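Local coordinates for protein succinylglutamate desuccinylase/aspartoacylase (Shewanella frigidimarina, PDB 3LWU) that binds a zinc ion and is probably a hydrolase of the succinylglutamate desuccinylase/aspartoacylase family, acting on ester bonds, at residues A[136-139]-A[140-143]; A[148-151]-A[152-156]; A[305-308]-A[309-312]; A[324-327]-A[328-331]. One frame throughout, in Å; residues are numbered along the deposited sequence. Where two conformers were deposited one is given.

Contacts 1 and 2 lie on the same side of the chain's centre. Contact 1 turns the chain out of helix 131-138 toward helix 143-160, on which contact 2 lies; their centres are about 13 Å apart, and CD1 of L141 packs 4.0 Å from CB of A149. Contacts 3 and 4 lie later in the chain: the turn between strands 303-306 and 310-314, and the loop between strands 319-323 and 336-341, with centres about 16 Å apart and no direct touch. Contacts 1 and 4 sit on opposite sides of that centre, about 51 Å apart. Contact 3 comes nearest to the zinc site, the Y310 side chain lying about 11 Å from the metal bound by H63, E66 and H192.

Contact 1 (A[136-139]-A[140-143]); sequences AEHQ and HLTN
H138 and L141 are the ends of a type I beta turn that takes the chain out of helix 131-138 toward helix 143-160. Two hydrogen bonds join the segments. In the turn L141 N donates to H138 O over 3.1 Å. The imidazole of H140 supplies the other: its NE2 donates to E137 O at 3.1 Å, with a bent N-H...O angle of 136° and the oxygen by the ring edge but tilted from its plane. With chi1 at 53°, CG of H140 sits between the backbone N and carbonyl carbon, and the ring folds back toward E137 and H138, one face lying against H138 O. Separately, the amide of Q139 turns back, NE2 reaching A136 O at 3.3 Å. Two side chains thus take the carbonyls of A136 and E137.

Apolar contact is lighter. L141 CD1 meets CB of H138 at 4.2 Å and lies at the edge of its imidazole, whose ND1 is bonded to W134 O and whose ring stacks on W134. R250 binds the carbonyls of Q139 and L141, and T142, N-cap of the next helix, bonds E145 N through OG1. Of the leucine's side chain, CB comes closest to H138 O, at 3.4 Å.

Contact 2 (A[148-151]-A[152-156]); sequences CAYR and SMLVE
Y150 and M153, a selenomethionine, lie side by side and point the same way, and here the packing is closest: the methyl CE reaches CE1 of the phenol ring at 3.4 Å. The bends at chi2 and chi3 of M153 swing that methyl back to the ring. One turn on from the tyrosine, L154 CD1 comes obliquely to the ring, 3.9 Å from CE2. With CG anti to the backbone N (chi1 -159°), the ring extends between helices 131-138 and 230-247, meeting W134 of the first and W238 of the second edge-to-face while OH bonds to P237 O. Were the ring replaced by the methyl of an alanine, P237 O would probably lose its phenol partner, and CE of M153 and CD1 of L154 the ring each rests on.

The Y150–M153 and Y150–L154 contacts are i to i+3 and i to i+4 within helix 143-160. The backbone runs regularly, as in V155 N to R151 O at 3.0 Å. R151 leaves by a different face, its NE bonded to H183 O and NH2 to A185 O.

The more open side carries C148 and S152. There C148 O accepts twice, from S152 N and from S152 OG, each at 3.1 Å and from opposite faces of the carbonyl plane; chi1 of -53° places OG beside its own N for this.

Contact 3 (A[305-308]-A[309-312]); sequences CYLK and DYKK
D309 OD2 takes a 2.6 Å hydrogen bond from a water that in turn accepts from Y306 N at 3.0 Å, so that the carboxylate is tied through solvent to the strand end before it. Directly, D309 N donates to Y306 O over 2.9 Å, and Y310 N follows with an equally short bond to L307 O. Both donors stand well above the carbonyl planes, 50° and 57° out, consistent with i to i+3 bonds in a short 3-10 turn. The third link differs: NZ of K311, carried back by bends at chi2, chi3 and chi4, meets K308 O at 3.1 Å in the carbonyl plane. K308 itself runs alongside D309, their charged ends apart.

On the apolar side C305 SG lies 4.3 Å from CB of Y310, and L307 CD1 approaches the edge of the Y310 ring near CD2. Losing the carboxylate, as with an alanine at D309, is likely to leave the bridging water without its acceptor and the N384 amide without its weak bond to OD1.

The turn joins strand 303-306, paired with strands 218-222 and 386-387, to strand 310-314, which runs antiparallel to 377-382. The Y310 ring extends among strands 196-204, 218-222, 362-366 and 377-382, and its OH bonds an unidentified ligand, probably from the crystallisation liquor, while K311 packs on F166 of the second subunit.

Contact 4 (A[324-327]-A[328-331]); sequences CASV and GEPL
The loop between strands 319-323 and 336-341 turns back on itself through a type II beta turn, in which S326 and E329 face each other. Its closing bond is weak, E329 N to S326 O at 3.5 Å. A water supports it by donating to S326 O and to E329 O, each at 2.8 Å, and so bridges the two carbonyls. In one of its two conformers the extended side chain of E329 lies near S326, a doubtful contact that places OE2 3.9 Å from CB of the serine.

G328 takes the third position of the turn with phi 83° and psi 2°, the left-handed conformation that a type II turn demands there. A beta carbon on it would fall about 2.5 Å from V327 O, which accounts for a glycine at this point.

Further from the turn the two arms meet by apolar packing. Both methyls of L331 fork about CB of A325, CD2 at 3.9 Å and CD1 at 4.0 Å; with CG anti to the backbone N (chi1 -168°), the branch reaches across to the alanine. L337 of strand 336-341 and P363 of strand 362-366 both touch A325 and L331, A325 O accepts from Y379 OH, and G328 O accepts from Y218 OH.

Contact 1 (A[136-139]-A[140-143])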
# COMPACT_ATOMS: atom_id res chain seq x y z
N ALA A 136 -21.53 15.03 42.74
CA ALA A 136 -21.75 15.95 43.86
C ALA A 136 -22.43 17.24 43.40
O ALA A 136 -23.34 17.72 44.07
CB ALA A 136 -20.42 16.24 44.60
N GLU A 137 -22.04 17.75 42.23
CA GLU A 137 -22.62 18.99 41.68
C GLU A 137 -24.02 18.82 41.09
O GLU A 137 -24.72 19.80 40.82
CB GLU A 137 -21.69 19.59 40.60
CG GLU A 137 -20.74 20.67 41.14
CD GLU A 137 -19.45 20.77 40.34
OE1 GLU A 137 -19.52 20.85 39.08
OE2 GLU A 137 -18.37 20.77 40.97
N HIS A 138 -24.44 17.58 40.85
CA HIS A 138 -25.71 17.33 40.16
C HIS A 138 -26.65 16.32 40.85
O HIS A 138 -27.70 16.01 40.32
CB HIS A 138 -25.44 16.88 38.72
CG HIS A 138 -24.66 17.87 37.89
ND1 HIS A 138 -23.29 17.85 37.81
CD2 HIS A 138 -25.07 18.86 37.06
CE1 HIS A 138 -22.88 18.79 36.97
NE2 HIS A 138 -23.95 19.42 36.51
N GLN A 139 -26.29 15.85 42.05
CA GLN A 139 -27.08 14.84 42.79
C GLN A 139 -28.51 15.28 43.11
O GLN A 139 -29.43 14.46 43.19
CB GLN A 139 -26.37 14.42 44.10
CG GLN A 139 -26.50 15.42 45.28
CD GLN A 139 -25.50 15.17 46.45
OE1 GLN A 139 -25.91 14.80 47.54
NE2 GLN A 139 -24.20 15.38 46.20
N HIS A 140 -28.70 16.58 43.30
CA HIS A 140 -30.02 17.17 43.63
C HIS A 140 -31.06 17.00 42.50
O HIS A 140 -32.26 17.09 42.75
CB HIS A 140 -29.87 18.67 43.95
CG HIS A 140 -29.14 19.43 42.87
ND1 HIS A 140 -29.80 20.02 41.80
CD2 HIS A 140 -27.82 19.64 42.66
CE1 HIS A 140 -28.91 20.59 41.01
NE2 HIS A 140 -27.70 20.36 41.49
N LEU A 141 -30.59 16.82 41.27
CA LEU A 141 -31.46 16.60 40.11
C LEU A 141 -32.19 15.25 40.20
O LEU A 141 -31.68 14.31 40.81
CB LEU A 141 -30.64 16.66 38.81
CG LEU A 141 -29.93 17.97 38.39
CD1 LEU A 141 -29.17 17.75 37.05
CD2 LEU A 141 -30.88 19.18 38.31
N THR A 142 -33.39 15.14 39.61
CA THR A 142 -34.05 13.83 39.46
C THR A 142 -33.21 12.92 38.59
O THR A 142 -32.31 13.39 37.87
CB THR A 142 -35.42 13.89 38.77
OG1 THR A 142 -35.27 14.38 37.42
CG2 THR A 142 -36.46 14.68 39.63
N ASN A 143 -33.51 11.62 38.60
CA ASN A 143 -32.82 10.71 37.67
C ASN A 143 -32.87 11.18 36.18
O ASN A 143 -31.85 11.12 35.47
CB ASN A 143 -33.36 9.28 37.77
CG ASN A 143 -32.88 8.53 39.01
OD1 ASN A 143 -32.15 9.06 39.88
ND2 ASN A 143 -33.29 7.28 39.11

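Contact 2 (A[148-151]-A[152-156])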
# COMPACT_ATOMS: atom_id res chain seq x y z
N CYS A 148 -30.06 13.89 31.59
CA CYS A 148 -30.01 14.97 30.60
C CYS A 148 -28.78 15.85 30.75
O CYS A 148 -28.10 16.16 29.76
CB CYS A 148 -31.26 15.84 30.67
SG CYS A 148 -31.22 17.24 29.55
N ALA A 149 -28.46 16.26 31.98
CA ALA A 149 -27.24 17.06 32.20
C ALA A 149 -25.97 16.32 31.78
O ALA A 149 -25.09 16.86 31.10
CB ALA A 149 -27.11 17.49 33.64
N TYR A 150 -25.90 15.05 32.16
CA TYR A 150 -24.76 14.21 31.86
C TYR A 150 -24.57 14.04 30.36
O TYR A 150 -23.45 14.04 29.91
CB TYR A 150 -24.92 12.83 32.50
CG TYR A 150 -23.65 12.05 32.70
CD1 TYR A 150 -22.71 12.46 33.64
CD2 TYR A 150 -23.41 10.87 32.02
CE1 TYR A 150 -21.53 11.73 33.85
CE2 TYR A 150 -22.23 10.13 32.23
CZ TYR A 150 -21.30 10.58 33.15
OH TYR A 150 -20.17 9.88 33.40
N ARG A 151 -25.65 13.89 29.61
CA ARG A 151 -25.58 13.77 28.16
C ARG A 151 -25.09 15.07 27.52
O ARG A 151 -24.25 15.02 26.61
CB ARG A 151 -26.93 13.33 27.55
CG ARG A 151 -27.04 13.45 26.05
CD ARG A 151 -28.33 12.79 25.53
NE ARG A 151 -28.25 11.32 25.56
CZ ARG A 151 -28.83 10.53 26.48
NH1 ARG A 151 -29.57 11.04 27.45
NH2 ARG A 151 -28.68 9.20 26.42
N SER A 152 -25.61 16.21 27.98
CA SER A 152 -25.11 17.51 27.47
C SER A 152 -23.61 17.65 27.65
O SER A 152 -22.95 18.19 26.77
CB SER A 152 -25.74 18.69 28.17
OG SER A 152 -27.14 18.56 28.10
N MSE A 153 -23.10 17.19 28.79
CA MSE A 153 -21.68 17.29 29.09
C MSE A 153 -20.89 16.40 28.16
O MSE A 153 -19.86 16.83 27.64
CB MSE A 153 -21.38 16.93 30.54
CG MSE A 153 -19.88 16.95 30.86
SE MSE A 153 -19.03 15.23 30.68
CE MSE A 153 -20.04 14.26 32.07
N LEU A 154 -21.35 15.15 27.96
CA LEU A 154 -20.66 14.23 27.04
C LEU A 154 -20.62 14.80 25.61
O LEU A 154 -19.56 14.75 24.98
CB LEU A 154 -21.25 12.80 27.06
CG LEU A 154 -21.17 12.01 28.39
CD1 LEU A 154 -21.96 10.72 28.36
CD2 LEU A 154 -19.72 11.71 28.81
N VAL A 155 -21.72 15.37 25.12
CA VAL A 155 -21.72 16.00 23.80
C VAL A 155 -20.75 17.20 23.74
O VAL A 155 -19.90 17.25 22.88
CB VAL A 155 -23.15 16.37 23.33
CG1 VAL A 155 -23.12 16.99 21.92
CG2 VAL A 155 -24.05 15.13 23.33
N GLU A 156 -20.80 18.12 24.69
CA GLU A 156 -19.97 19.34 24.62
C GLU A 156 -18.47 19.09 24.71
O GLU A 156 -17.69 19.74 24.00
CB GLU A 156 -20.38 20.35 25.71
CG GLU A 156 -21.80 20.88 25.45
CD GLU A 156 -22.46 21.61 26.61
OE1 GLU A 156 -21.77 21.95 27.62
OE2 GLU A 156 -23.70 21.85 26.49

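Contact 3 (A[305-308]-A[309-312])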
# COMPACT_ATOMS: atom_id res chain seq x y z
N CYS A 305 -19.68 -16.18 25.14
CA CYS A 305 -18.54 -16.39 26.03
C CYS A 305 -18.06 -15.06 26.57
O CYS A 305 -18.36 -14.02 26.02
CB CYS A 305 -17.39 -17.14 25.34
SG CYS A 305 -16.36 -16.17 24.29
N TYR A 306 -17.33 -15.09 27.67
CA TYR A 306 -16.77 -13.87 28.20
C TYR A 306 -15.58 -13.52 27.30
O TYR A 306 -14.98 -14.41 26.70
CB TYR A 306 -16.36 -14.04 29.67
CG TYR A 306 -17.56 -14.26 30.58
CD1 TYR A 306 -18.32 -13.20 31.02
CD2 TYR A 306 -17.96 -15.55 30.95
CE1 TYR A 306 -19.43 -13.38 31.79
CE2 TYR A 306 -19.08 -15.74 31.75
CZ TYR A 306 -19.80 -14.65 32.17
OH TYR A 306 -20.91 -14.80 32.97
N LEU A 307 -15.27 -12.22 27.20
CA LEU A 307 -14.25 -11.71 26.30
C LEU A 307 -12.91 -12.37 26.54
O LEU A 307 -12.20 -12.71 25.58
CB LEU A 307 -14.12 -10.20 26.43
CG LEU A 307 -13.11 -9.52 25.50
CD1 LEU A 307 -13.55 -9.67 24.05
CD2 LEU A 307 -12.91 -8.04 25.88
N LYS A 308 -12.56 -12.56 27.81
CA LYS A 308 -11.31 -13.22 28.20
C LYS A 308 -11.15 -14.64 27.63
O LYS A 308 -10.03 -15.14 27.53
CB LYS A 308 -11.15 -13.27 29.74
CG LYS A 308 -12.15 -14.21 30.46
CD LYS A 308 -11.98 -14.21 32.04
CE LYS A 308 -13.23 -14.82 32.73
NZ LYS A 308 -13.23 -14.85 34.26
N ASP A 309 -12.27 -15.29 27.29
CA ASP A 309 -12.25 -16.63 26.69
C ASP A 309 -12.22 -16.64 25.15
O ASP A 309 -12.23 -17.72 24.54
CB ASP A 309 -13.44 -17.44 27.20
CG ASP A 309 -13.34 -17.75 28.69
OD1 ASP A 309 -12.22 -17.92 29.16
OD2 ASP A 309 -14.38 -17.84 29.38
N TYR A 310 -12.16 -15.46 24.52
CA TYR A 310 -12.17 -15.32 23.05
C TYR A 310 -10.71 -15.12 22.69
O TYR A 310 -10.11 -14.17 23.17
CB TYR A 310 -12.99 -14.10 22.66
CG TYR A 310 -13.21 -13.83 21.19
CD1 TYR A 310 -13.47 -14.85 20.29
CD2 TYR A 310 -13.23 -12.51 20.72
CE1 TYR A 310 -13.70 -14.58 18.94
CE2 TYR A 310 -13.45 -12.23 19.40
CZ TYR A 310 -13.72 -13.27 18.51
OH TYR A 310 -13.94 -12.98 17.20
N LYS A 311 -10.14 -16.00 21.86
CA LYS A 311 -8.68 -16.12 21.73
C LYS A 311 -8.22 -16.02 20.31
O LYS A 311 -8.86 -16.54 19.39
CB LYS A 311 -8.18 -17.48 22.27
CG LYS A 311 -8.32 -17.67 23.81
CD LYS A 311 -7.26 -16.85 24.57
CE LYS A 311 -6.85 -17.52 25.88
NZ LYS A 311 -7.87 -17.25 26.94
N LYS A 312 -7.08 -15.37 20.12
CA LYS A 312 -6.46 -15.27 18.82
C LYS A 312 -5.44 -16.38 18.63
O LYS A 312 -4.49 -16.49 19.39
CB LYS A 312 -5.73 -13.96 18.69
CG LYS A 312 -6.55 -12.72 18.87
CD LYS A 312 -5.72 -11.43 18.54
CE LYS A 312 -5.16 -11.44 17.11
NZ LYS A 312 -6.22 -11.30 16.10
O HOH W 1 -16.87 -17.86 28.71

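Contact 4 (A[324-327]-A[328-331])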
# COMPACT_ATOMS: atom_id res chain seq x y z
N CYS A 324 -9.67 -25.28 7.37
CA CYS A 324 -10.55 -26.44 7.46
C CYS A 324 -11.76 -26.18 8.33
O CYS A 324 -12.82 -26.69 8.06
CB CYS A 324 -9.80 -27.64 8.06
SG CYS A 324 -8.40 -28.05 7.12
N ALA A 325 -11.60 -25.45 9.42
CA ALA A 325 -12.72 -25.32 10.37
C ALA A 325 -13.64 -24.24 9.87
O ALA A 325 -13.22 -23.10 9.65
CB ALA A 325 -12.22 -24.96 11.76
N SER A 326 -14.91 -24.58 9.75
CA SER A 326 -15.96 -23.61 9.38
C SER A 326 -16.25 -22.60 10.47
O SER A 326 -16.43 -22.96 11.64
CB SER A 326 -17.27 -24.36 9.08
OG SER A 326 -17.13 -25.21 7.97
N VAL A 327 -16.37 -21.34 10.10
CA VAL A 327 -16.74 -20.32 11.08
C VAL A 327 -18.17 -20.54 11.56
O VAL A 327 -19.03 -20.96 10.79
CB VAL A 327 -16.56 -18.91 10.49
CG1 VAL A 327 -15.08 -18.67 10.27
CG2 VAL A 327 -17.43 -18.67 9.15
N GLY A 328 -18.42 -20.31 12.85
CA GLY A 328 -19.74 -20.47 13.39
C GLY A 328 -20.16 -21.88 13.78
O GLY A 328 -21.29 -22.05 14.23
N GLU A 329 -19.28 -22.88 13.65
CA GLU A 329 -19.58 -24.30 13.98
C GLU A 329 -18.65 -24.77 15.09
O GLU A 329 -17.46 -24.46 15.05
CB GLU A 329 -19.30 -25.22 12.77
CG GLU A 329 -20.51 -25.64 11.93
CD GLU A 329 -20.11 -26.51 10.73
OE1 GLU A 329 -19.29 -27.45 10.90
OE2 GLU A 329 -20.62 -26.23 9.61
N PRO A 330 -19.15 -25.55 16.07
CA PRO A 330 -18.26 -26.12 17.08
C PRO A 330 -17.11 -26.96 16.52
O PRO A 330 -17.29 -27.70 15.54
CB PRO A 330 -19.18 -27.02 17.92
CG PRO A 330 -20.52 -26.39 17.81
CD PRO A 330 -20.57 -25.61 16.50
N LEU A 331 -15.94 -26.83 17.14
CA LEU A 331 -14.77 -27.59 16.76
C LEU A 331 -14.25 -28.33 17.99
O LEU A 331 -13.64 -27.74 18.88
CB LEU A 331 -13.68 -26.70 16.18
CG LEU A 331 -12.52 -27.42 15.48
CD1 LEU A 331 -12.95 -28.06 14.11
CD2 LEU A 331 -11.36 -26.44 15.31
O HOH W 2 -15.56 -25.15 13.12